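Local coordinates for protein serpin 2 (Anopheles gambiae, PDB 3PZF) that inhibits the serine proteases CLIPB9, CLIPB10 and CLIPB4 and so restrains the melanization immune response in mosquito hemolymph, at residues 22-30 with 43-52; 286-297 with 332-343. All coordinates share one frame; numbering follows the deposited sequence. Where two conformers were deposited one is given.

Interaction 1: 22-30 with 43-52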
loop_
_atom_site.group_PDB
_atom_site.type_symbol
_atom_site.label_atom_id
_atom_site.label_comp_id
_atom_site.label_asym_id
_atom_site.label_seq_id
_atom_site.Cartn_x
_atom_site.Cartn_y
_atom_site.Cartn_z
ATOM N N GLN A 22 0.318 -13.075 6.147
ATOM C CA GLN A 22 1.752 -12.874 6.369
ATOM C C GLN A 22 2.021 -11.360 6.388
ATOM O O GLN A 22 2.658 -10.809 5.479
ATOM C CB GLN A 22 2.583 -13.556 5.271
ATOM C CG GLN A 22 2.451 -15.060 5.294
ATOM C CD GLN A 22 3.334 -15.753 4.278
ATOM O OE1 GLN A 22 3.132 -16.930 3.987
ATOM N NE2 GLN A 22 4.318 -15.033 3.735
ATOM N N ASN A 23 1.521 -10.690 7.423
ATOM C CA ASN A 23 1.507 -9.233 7.417
ATOM C C ASN A 23 2.353 -8.644 8.533
ATOM O O ASN A 23 2.208 -7.468 8.864
ATOM C CB ASN A 23 0.066 -8.699 7.493
ATOM C CG ASN A 23 -0.660 -9.164 8.750
ATOM O OD1 ASN A 23 -0.136 -9.999 9.515
ATOM N ND2 ASN A 23 -1.878 -8.672 8.952
ATOM N N GLU A 24 3.270 -9.445 9.080
ATOM C CA GLU A 24 4.136 -8.963 10.155
ATOM C C GLU A 24 4.924 -7.729 9.726
ATOM O O GLU A 24 4.917 -6.702 10.404
ATOM C CB GLU A 24 5.113 -10.070 10.596
ATOM C CG GLU A 24 4.453 -11.293 11.247
ATOM C CD GLU A 24 3.876 -12.304 10.246
ATOM O OE1 GLU A 24 4.202 -12.242 9.032
ATOM O OE2 GLU A 24 3.094 -13.173 10.691
ATOM N N PHE A 25 5.631 -7.838 8.611
ATOM C CA PHE A 25 6.406 -6.712 8.098
ATOM C C PHE A 25 5.457 -5.566 7.724
ATOM O O PHE A 25 5.706 -4.415 8.059
ATOM C CB PHE A 25 7.220 -7.089 6.862
ATOM C CG PHE A 25 7.846 -5.892 6.202
ATOM C CD1 PHE A 25 9.016 -5.348 6.699
ATOM C CD2 PHE A 25 7.187 -5.233 5.179
ATOM C CE1 PHE A 25 9.565 -4.208 6.128
ATOM C CE2 PHE A 25 7.716 -4.091 4.612
ATOM C CZ PHE A 25 8.912 -3.574 5.089
ATOM N N ASP A 26 4.362 -5.893 7.041
ATOM C CA ASP A 26 3.399 -4.859 6.593
ATOM C C ASP A 26 2.974 -3.965 7.749
ATOM O O ASP A 26 3.066 -2.730 7.655
ATOM C CB ASP A 26 2.152 -5.512 5.985
ATOM C CG ASP A 26 2.500 -6.497 4.870
ATOM O OD1 ASP A 26 3.195 -7.489 5.164
ATOM O OD2 ASP A 26 2.040 -6.303 3.729
ATOM N N LEU A 27 2.498 -4.585 8.832
ATOM C CA LEU A 27 2.012 -3.845 9.985
ATOM C C LEU A 27 3.117 -3.039 10.661
ATOM O O LEU A 27 2.890 -1.902 11.039
ATOM C CB LEU A 27 1.337 -4.790 10.978
ATOM C CG LEU A 27 0.084 -5.454 10.397
ATOM C CD1 LEU A 27 -0.570 -6.446 11.358
ATOM C CD2 LEU A 27 -0.915 -4.369 10.003
ATOM N N MET A 28 4.302 -3.623 10.805
ATOM C CA MET A 28 5.454 -2.887 11.341
ATOM C C MET A 28 5.768 -1.634 10.514
ATOM O O MET A 28 5.954 -0.539 11.051
ATOM C CB MET A 28 6.684 -3.817 11.411
ATOM C CG MET A 28 7.963 -3.145 11.897
ATOM S SD MET A 28 9.429 -4.235 11.819
ATOM C CE MET A 28 9.476 -4.658 10.082
ATOM N N PHE A 29 5.791 -1.765 9.194
ATOM C CA PHE A 29 6.184 -0.651 8.349
ATOM C C PHE A 29 5.076 0.425 8.302
ATOM O O PHE A 29 5.344 1.619 8.283
ATOM C CB PHE A 29 6.452 -1.156 6.929
ATOM C CG PHE A 29 7.088 -0.141 6.034
ATOM C CD1 PHE A 29 8.422 0.211 6.204
ATOM C CD2 PHE A 29 6.362 0.448 5.003
ATOM C CE1 PHE A 29 9.017 1.152 5.363
ATOM C CE2 PHE A 29 6.953 1.372 4.152
ATOM C CZ PHE A 29 8.280 1.725 4.339
ATOM N N VAL A 30 3.838 -0.021 8.244
ATOM C CA VAL A 30 2.696 0.903 8.274
ATOM C C VAL A 30 2.767 1.741 9.542
ATOM O O VAL A 30 2.615 2.961 9.505
ATOM C CB VAL A 30 1.370 0.142 8.214
ATOM C CG1 VAL A 30 0.239 0.986 8.809
ATOM C CG2 VAL A 30 1.051 -0.227 6.750
ATOM N N LEU A 43 -0.354 3.962 1.534
ATOM C CA LEU A 43 0.779 3.301 0.903
ATOM C C LEU A 43 0.408 1.853 0.544
ATOM O O LEU A 43 -0.709 1.391 0.826
ATOM C CB LEU A 43 1.990 3.334 1.853
ATOM C CG LEU A 43 1.816 2.457 3.102
ATOM C CD1 LEU A 43 3.172 1.795 3.474
ATOM C CD2 LEU A 43 1.261 3.231 4.289
ATOM N N SER A 44 1.327 1.143 -0.096
ATOM C CA SER A 44 1.066 -0.261 -0.423
ATOM C C SER A 44 2.126 -1.132 0.247
ATOM O O SER A 44 3.229 -1.271 -0.268
ATOM C CB SER A 44 1.065 -0.488 -1.938
ATOM O OG SER A 44 0.959 -1.889 -2.220
ATOM N N PRO A 45 1.792 -1.702 1.420
ATOM C CA PRO A 45 2.823 -2.458 2.145
ATOM C C PRO A 45 3.249 -3.672 1.351
ATOM O O PRO A 45 4.437 -3.980 1.306
ATOM C CB PRO A 45 2.132 -2.875 3.456
ATOM C CG PRO A 45 0.935 -1.899 3.591
ATOM C CD PRO A 45 0.532 -1.540 2.187
ATOM N N PHE A 46 2.310 -4.346 0.707
ATOM C CA PHE A 46 2.701 -5.512 -0.102
ATOM C C PHE A 46 3.727 -5.075 -1.181
ATOM O O PHE A 46 4.717 -5.771 -1.434
ATOM C CB PHE A 46 1.480 -6.128 -0.769
ATOM C CG PHE A 46 1.829 -7.162 -1.797
ATOM C CD1 PHE A 46 2.362 -8.370 -1.397
ATOM C CD2 PHE A 46 1.635 -6.924 -3.155
ATOM C CE1 PHE A 46 2.712 -9.342 -2.341
ATOM C CE2 PHE A 46 1.965 -7.913 -4.107
ATOM C CZ PHE A 46 2.514 -9.105 -3.684
ATOM N N SER A 47 3.510 -3.916 -1.811
ATOM C CA SER A 47 4.436 -3.469 -2.864
ATOM C C SER A 47 5.802 -3.191 -2.291
ATOM O O SER A 47 6.802 -3.396 -2.957
ATOM C CB SER A 47 3.889 -2.209 -3.562
ATOM O OG SER A 47 2.733 -2.555 -4.321
ATOM N N VAL A 48 5.865 -2.721 -1.056
ATOM C CA VAL A 48 7.163 -2.508 -0.426
ATOM C C VAL A 48 7.900 -3.837 -0.332
ATOM O O VAL A 48 9.111 -3.894 -0.562
ATOM C CB VAL A 48 7.061 -1.855 0.963
ATOM C CG1 VAL A 48 8.451 -1.712 1.605
ATOM C CG2 VAL A 48 6.416 -0.477 0.852
ATOM N N LYS A 49 7.186 -4.910 -0.013
ATOM C CA LYS A 49 7.864 -6.202 0.087
ATOM C C LYS A 49 8.376 -6.657 -1.278
ATOM O O LYS A 49 9.449 -7.254 -1.372
ATOM C CB LYS A 49 6.949 -7.247 0.725
ATOM C CG LYS A 49 6.506 -6.807 2.122
ATOM C CD LYS A 49 5.944 -8.017 2.930
ATOM C CE LYS A 49 4.609 -8.515 2.405
ATOM N NZ LYS A 49 3.996 -9.530 3.386
ATOM N N ILE A 50 7.621 -6.371 -2.332
ATOM C CA ILE A 50 8.110 -6.641 -3.693
ATOM C C ILE A 50 9.450 -5.900 -3.963
ATOM O O ILE A 50 10.382 -6.485 -4.552
ATOM C CB ILE A 50 7.075 -6.211 -4.776
ATOM C CG1 ILE A 50 5.794 -7.058 -4.694
ATOM C CG2 ILE A 50 7.678 -6.360 -6.177
ATOM C CD1 ILE A 50 6.030 -8.531 -4.811
ATOM N N LEU A 51 9.532 -4.635 -3.572
ATOM C CA LEU A 51 10.754 -3.834 -3.787
ATOM C C LEU A 51 11.929 -4.452 -3.058
ATOM O O LEU A 51 13.042 -4.567 -3.586
ATOM C CB LEU A 51 10.574 -2.394 -3.254
ATOM C CG LEU A 51 9.422 -1.635 -3.885
ATOM C CD1 LEU A 51 9.386 -0.159 -3.413
ATOM C CD2 LEU A 51 9.587 -1.725 -5.393
ATOM N N LEU A 52 11.684 -4.820 -1.814
ATOM C CA LEU A 52 12.712 -5.451 -0.996
ATOM C C LEU A 52 13.143 -6.787 -1.573
ATOM O O LEU A 52 14.319 -7.111 -1.531
ATOM C CB LEU A 52 12.227 -5.632 0.438
ATOM C CG LEU A 52 11.958 -4.319 1.189
ATOM C CD1 LEU A 52 11.335 -4.630 2.559
ATOM C CD2 LEU A 52 13.261 -3.538 1.331
#
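D26 and P45 bring the nearest CA atoms together, 5.1 Å apart, where helix 24-30 and helix 45-52 pass at 108° with axes 9.3 Å apart. These are helices A and B of the serpin fold. The face where they meet is buried; of the touching residues, Q22 alone is exposed. The one polar link across them is a salt bridge. K49 NZ donates to D26 OD1 at 2.8 Å, on the syn lone pair of the carboxylate. The lysine chain bends at chi3 (-70°), which brings NZ round to the acid. NZ is also near Q22 O, but the angle is too poor for a hydrogen bond. The other acid oxygen, OD2, rests against P45 CB.

The aliphatic part of K49 serves as packing. Its CG lies 3.5 Å from F25 CD2, and the two side chains run past each other in opposite directions. V48 CG1 meets the same ring at its edge. L52 comes from the opposite direction, and its CD1 touches F25 CZ at 3.7 Å. Beyond the pair, I305 covers F25 and L52. V48 is shared by two rings: CG1 also stands over one face of F29, toward the rim. L43 CD1 reaches the edge of F29, 3.8 Å from its CD2. Next to it, V30 CG2 presses on P45 CG at 3.6 Å.

Interaction 2: 286-297 with 332-343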
loop_
_atom_site.group_PDB
_atom_site.type_symbol
_atom_site.label_atom_id
_atom_site.label_comp_id
_atom_site.label_asym_id
_atom_site.label_seq_id
_atom_site.Cartn_x
_atom_site.Cartn_y
_atom_site.Cartn_z
ATOM N N PRO A 286 -16.687 9.567 5.644
ATOM C CA PRO A 286 -16.382 10.789 4.899
ATOM C C PRO A 286 -15.770 10.410 3.566
ATOM O O PRO A 286 -14.984 9.454 3.512
ATOM C CB PRO A 286 -15.343 11.491 5.780
ATOM C CG PRO A 286 -14.639 10.361 6.505
ATOM C CD PRO A 286 -15.707 9.294 6.714
ATOM N N LYS A 287 -16.124 11.112 2.508
ATOM C CA LYS A 287 -15.499 10.875 1.219
ATOM C C LYS A 287 -14.093 11.482 1.244
ATOM O O LYS A 287 -13.844 12.473 1.943
ATOM C CB LYS A 287 -16.360 11.472 0.102
ATOM C CG LYS A 287 -17.702 10.728 -0.046
ATOM C CD LYS A 287 -18.532 11.204 -1.219
ATOM C CE LYS A 287 -19.316 12.472 -0.866
ATOM N NZ LYS A 287 -20.178 12.957 -1.995
ATOM N N PHE A 288 -13.168 10.872 0.504
ATOM C CA PHE A 288 -11.824 11.438 0.409
ATOM C C PHE A 288 -11.155 11.068 -0.886
ATOM O O PHE A 288 -11.444 10.024 -1.492
ATOM C CB PHE A 288 -10.946 11.054 1.615
ATOM C CG PHE A 288 -10.848 9.551 1.878
ATOM C CD1 PHE A 288 -11.614 8.940 2.887
ATOM C CD2 PHE A 288 -9.976 8.762 1.135
ATOM C CE1 PHE A 288 -11.496 7.548 3.156
ATOM C CE2 PHE A 288 -9.869 7.377 1.379
ATOM C CZ PHE A 288 -10.639 6.768 2.393
ATOM N N LYS A 289 -10.275 11.963 -1.323
ATOM C CA LYS A 289 -9.440 11.741 -2.483
ATOM C C LYS A 289 -8.088 12.392 -2.224
ATOM O O LYS A 289 -7.997 13.610 -2.047
ATOM C CB LYS A 289 -10.091 12.380 -3.710
ATOM C CG LYS A 289 -9.232 12.314 -4.976
ATOM C CD LYS A 289 -9.955 12.895 -6.160
ATOM C CE LYS A 289 -9.189 12.618 -7.457
ATOM N NZ LYS A 289 -9.912 13.136 -8.660
ATOM N N PHE A 290 -7.018 11.595 -2.209
ATOM C CA PHE A 290 -5.697 12.161 -1.953
ATOM C C PHE A 290 -4.611 11.208 -2.430
ATOM O O PHE A 290 -4.872 10.069 -2.821
ATOM C CB PHE A 290 -5.496 12.462 -0.447
ATOM C CG PHE A 290 -5.344 11.215 0.441
ATOM C CD1 PHE A 290 -4.089 10.733 0.830
ATOM C CD2 PHE A 290 -6.474 10.558 0.931
ATOM C CE1 PHE A 290 -3.967 9.604 1.658
ATOM C CE2 PHE A 290 -6.368 9.427 1.733
ATOM C CZ PHE A 290 -5.117 8.950 2.117
ATOM N N ASP A 291 -3.387 11.698 -2.416
ATOM C CA ASP A 291 -2.274 10.826 -2.696
ATOM C C ASP A 291 -1.163 11.071 -1.685
ATOM O O ASP A 291 -1.177 12.036 -0.917
ATOM C CB ASP A 291 -1.808 10.984 -4.138
ATOM C CG ASP A 291 -1.540 12.381 -4.508
ATOM O OD1 ASP A 291 -0.624 12.983 -3.916
ATOM O OD2 ASP A 291 -2.231 12.867 -5.420
ATOM N N PHE A 292 -0.186 10.183 -1.689
ATOM C CA PHE A 292 0.818 10.210 -0.645
ATOM C C PHE A 292 2.065 9.606 -1.272
ATOM O O PHE A 292 2.001 8.535 -1.876
ATOM C CB PHE A 292 0.404 9.382 0.582
ATOM C CG PHE A 292 1.408 9.450 1.700
ATOM C CD1 PHE A 292 1.471 10.565 2.527
ATOM C CD2 PHE A 292 2.346 8.432 1.881
ATOM C CE1 PHE A 292 2.420 10.650 3.543
ATOM C CE2 PHE A 292 3.302 8.515 2.896
ATOM C CZ PHE A 292 3.326 9.630 3.730
ATOM N N SER A 293 3.159 10.343 -1.195
ATOM C CA SER A 293 4.427 9.937 -1.795
ATOM C C SER A 293 5.485 9.984 -0.705
ATOM O O SER A 293 5.442 10.863 0.158
ATOM C CB SER A 293 4.794 10.911 -2.915
ATOM O OG SER A 293 5.854 10.409 -3.698
ATOM N N GLU A 294 6.451 9.078 -0.738
ATOM C CA GLU A 294 7.507 9.101 0.263
ATOM C C GLU A 294 8.769 8.415 -0.252
ATOM O O GLU A 294 8.695 7.450 -1.011
ATOM C CB GLU A 294 7.061 8.420 1.561
ATOM C CG GLU A 294 8.107 8.519 2.673
ATOM C CD GLU A 294 7.566 8.193 4.044
ATOM O OE1 GLU A 294 6.688 7.307 4.142
ATOM O OE2 GLU A 294 8.013 8.823 5.027
ATOM N N GLN A 295 9.910 8.909 0.190
ATOM C CA GLN A 295 11.155 8.216 -0.077
ATOM C C GLN A 295 11.282 7.220 1.077
ATOM O O GLN A 295 11.156 7.607 2.250
ATOM C CB GLN A 295 12.312 9.207 -0.100
ATOM C CG GLN A 295 13.650 8.539 -0.189
ATOM C CD GLN A 295 14.768 9.577 -0.224
ATOM O OE1 GLN A 295 14.677 10.574 -0.943
ATOM N NE2 GLN A 295 15.800 9.360 0.573
ATOM N N LEU A 296 11.497 5.947 0.748
ATOM C CA LEU A 296 11.370 4.862 1.727
ATOM C C LEU A 296 12.684 4.575 2.456
ATOM O O LEU A 296 12.676 3.818 3.418
ATOM C CB LEU A 296 10.864 3.575 1.060
ATOM C CG LEU A 296 9.517 3.671 0.323
ATOM C CD1 LEU A 296 9.051 2.254 -0.136
ATOM C CD2 LEU A 296 8.428 4.322 1.229
ATOM N N ASN A 297 13.790 5.194 2.033
ATOM C CA ASN A 297 15.083 4.954 2.698
ATOM C C ASN A 297 14.964 5.092 4.225
ATOM O O ASN A 297 15.324 4.182 4.983
ATOM C CB ASN A 297 16.181 5.920 2.207
ATOM C CG ASN A 297 16.494 5.765 0.725
ATOM O OD1 ASN A 297 15.596 5.578 -0.086
ATOM N ND2 ASN A 297 17.786 5.856 0.362
ATOM N N ARG A 332 18.008 5.703 -3.999
ATOM C CA ARG A 332 16.761 6.161 -3.369
ATOM C C ARG A 332 15.625 5.263 -3.793
ATOM O O ARG A 332 15.631 4.765 -4.925
ATOM C CB ARG A 332 16.446 7.575 -3.829
ATOM C CG ARG A 332 17.481 8.616 -3.395
ATOM C CD ARG A 332 17.071 9.982 -3.850
ATOM N NE ARG A 332 18.148 10.954 -3.684
ATOM C CZ ARG A 332 18.093 12.023 -2.888
ATOM N NH1 ARG A 332 17.006 12.281 -2.158
ATOM N NH2 ARG A 332 19.135 12.842 -2.824
ATOM N N ILE A 333 14.667 5.050 -2.885
ATOM C CA ILE A 333 13.469 4.278 -3.176
ATOM C C ILE A 333 12.277 5.201 -2.991
ATOM O O ILE A 333 12.128 5.838 -1.943
ATOM C CB ILE A 333 13.310 3.062 -2.220
ATOM C CG1 ILE A 333 14.536 2.145 -2.350
ATOM C CG2 ILE A 333 12.032 2.295 -2.533
ATOM C CD1 ILE A 333 14.511 0.949 -1.411
ATOM N N PHE A 334 11.426 5.282 -4.005
ATOM C CA PHE A 334 10.240 6.138 -3.914
ATOM C C PHE A 334 8.987 5.292 -4.105
ATOM O O PHE A 334 8.958 4.396 -4.956
ATOM C CB PHE A 334 10.265 7.222 -4.998
ATOM C CG PHE A 334 11.384 8.233 -4.852
ATOM C CD1 PHE A 334 11.288 9.270 -3.931
ATOM C CD2 PHE A 334 12.498 8.175 -5.672
ATOM C CE1 PHE A 334 12.307 10.206 -3.810
ATOM C CE2 PHE A 334 13.527 9.102 -5.553
ATOM C CZ PHE A 334 13.422 10.123 -4.626
ATOM N N GLN A 335 7.938 5.571 -3.328
ATOM C CA GLN A 335 6.660 4.937 -3.582
ATOM C C GLN A 335 5.577 6.004 -3.566
ATOM O O GLN A 335 5.618 6.923 -2.740
ATOM C CB GLN A 335 6.321 3.893 -2.498
ATOM C CG GLN A 335 4.949 3.290 -2.714
ATOM C CD GLN A 335 4.618 2.117 -1.777
ATOM O OE1 GLN A 335 4.647 0.944 -2.175
ATOM N NE2 GLN A 335 4.238 2.441 -0.555
ATOM N N LYS A 336 4.623 5.915 -4.479
ATOM C CA LYS A 336 3.474 6.833 -4.412
ATOM C C LYS A 336 2.196 6.055 -4.683
ATOM O O LYS A 336 2.183 5.098 -5.457
ATOM C CB LYS A 336 3.608 7.968 -5.420
ATOM C CG LYS A 336 2.496 9.049 -5.297
ATOM C CD LYS A 336 2.935 10.351 -6.084
ATOM C CE LYS A 336 2.018 11.542 -5.760
ATOM N NZ LYS A 336 2.508 12.864 -6.372
ATOM N N ALA A 337 1.120 6.468 -4.015
ATOM C CA ALA A 337 -0.187 5.813 -4.140
ATOM C C ALA A 337 -1.276 6.868 -4.056
ATOM O O ALA A 337 -1.158 7.787 -3.259
ATOM C CB ALA A 337 -0.382 4.813 -3.012
ATOM N N GLY A 338 -2.331 6.723 -4.851
ATOM C CA GLY A 338 -3.506 7.585 -4.686
ATOM C C GLY A 338 -4.686 6.737 -4.240
ATOM O O GLY A 338 -4.744 5.551 -4.519
ATOM N N ILE A 339 -5.645 7.328 -3.552
ATOM C CA ILE A 339 -6.827 6.563 -3.122
ATOM C C ILE A 339 -7.986 7.542 -3.131
ATOM O O ILE A 339 -7.817 8.710 -2.803
ATOM C CB ILE A 339 -6.653 5.967 -1.725
ATOM C CG1 ILE A 339 -7.822 5.014 -1.355
ATOM C CG2 ILE A 339 -6.455 7.083 -0.684
ATOM C CD1 ILE A 339 -7.904 3.707 -2.218
ATOM N N THR A 340 -9.147 7.041 -3.539
ATOM C CA THR A 340 -10.399 7.795 -3.529
ATOM C C THR A 340 -11.472 6.871 -3.004
ATOM O O THR A 340 -11.476 5.682 -3.327
ATOM C CB THR A 340 -10.778 8.188 -4.948
ATOM O OG1 THR A 340 -9.713 8.965 -5.528
ATOM C CG2 THR A 340 -12.104 9.006 -4.956
ATOM N N ILE A 341 -12.360 7.363 -2.147
ATOM C CA ILE A 341 -13.622 6.655 -1.958
ATOM C C ILE A 341 -14.770 7.651 -2.142
ATOM O O ILE A 341 -14.709 8.807 -1.682
ATOM C CB ILE A 341 -13.779 5.885 -0.578
ATOM C CG1 ILE A 341 -13.871 6.856 0.611
ATOM C CG2 ILE A 341 -12.636 4.834 -0.402
ATOM C CD1 ILE A 341 -14.181 6.175 1.955
ATOM N N ASN A 342 -15.802 7.194 -2.844
ATOM C CA ASN A 342 -17.076 7.896 -2.891
ATOM C C ASN A 342 -18.259 6.913 -2.812
ATOM O O ASN A 342 -18.084 5.762 -2.409
ATOM C CB ASN A 342 -17.154 8.789 -4.139
ATOM C CG ASN A 342 -17.212 8.005 -5.429
ATOM O OD1 ASN A 342 -17.284 6.790 -5.430
ATOM N ND2 ASN A 342 -17.225 8.724 -6.551
ATOM N N GLU A 343 -19.460 7.348 -3.185
ATOM C CA GLU A 343 -20.642 6.491 -3.045
ATOM C C GLU A 343 -20.573 5.220 -3.874
ATOM O O GLU A 343 -21.210 4.233 -3.554
ATOM C CB GLU A 343 -21.885 7.251 -3.486
ATOM C CG GLU A 343 -22.250 8.403 -2.546
ATOM C CD GLU A 343 -21.539 9.706 -2.882
ATOM O OE1 GLU A 343 -20.651 9.754 -3.777
ATOM O OE2 GLU A 343 -21.879 10.700 -2.233
HETATM O O HOH W 1 -19.442 11.819 -5.007
HETATM O O HOH W 2 0.515 14.749 -5.401
#
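F288 and I341 form a hydrogen-bonded pair in two antiparallel strands, and I341 CG1 lies over one face of the F288 ring, a CH-pi contact 3.7 Å from its centroid. Backbone bonds run both ways between F290 and I339, F292 and A337, and E294 and Q335; F288 N to I341 O is weak. I339 CG2 fills the next hollow. It lies over one face of F290, 3.8 Å from the centroid, and also meets the edge of F288. The F290 CG sits between its N and carbonyl carbon (chi1 71°), which lays the ring beside I339. V42 touches F290 and F292, and V41 touches F292.

On the other side, G338 has no side chain, and D291 CB settles 3.8 Å from its CA. The extended K336 lies along S293, with CD 3.7 Å from S293 CB. Its NZ makes a long salt bridge to D291 OD1, joined by a water, and also binds E165 O. Q295 OE1 accepts from R332 NH1, with amide and guanidinium nearly perpendicular.

At one end L296 CD1 packs on I333 CG2, and N297 OD1 accepts from I333 N at 3.0 Å. At the other, K287 NZ bridges to E343 OE2 at 2.8 Å. T340 and N342 bond to hinge residues E347, L344, G345 and A348. This is strand 5A against 6A of the central serpin sheet, where the reactive-centre loop departs.

In the fold
Both contacts are buried overall, yet they hold different elements. Interaction 1 joins two helices through apolar side chains and a single salt bridge. Interaction 2 joins two strands, mainly by backbone hydrogen bonds, and buries over twice the surface. Its side with K289, D291 and S293 is partly exposed, and its charged pairs lie there and at an end. The two contacts meet through the second helix, which lies on the sheet. L51 CD1 touches I333 CG2 at 3.7 Å, and Q335 packs against L43, S44 and S47. The side of the sheet carrying Q335 thus faces the helices. The hinge required for protease binding follows 332-343, so interaction 2 is the one next to it in sequence.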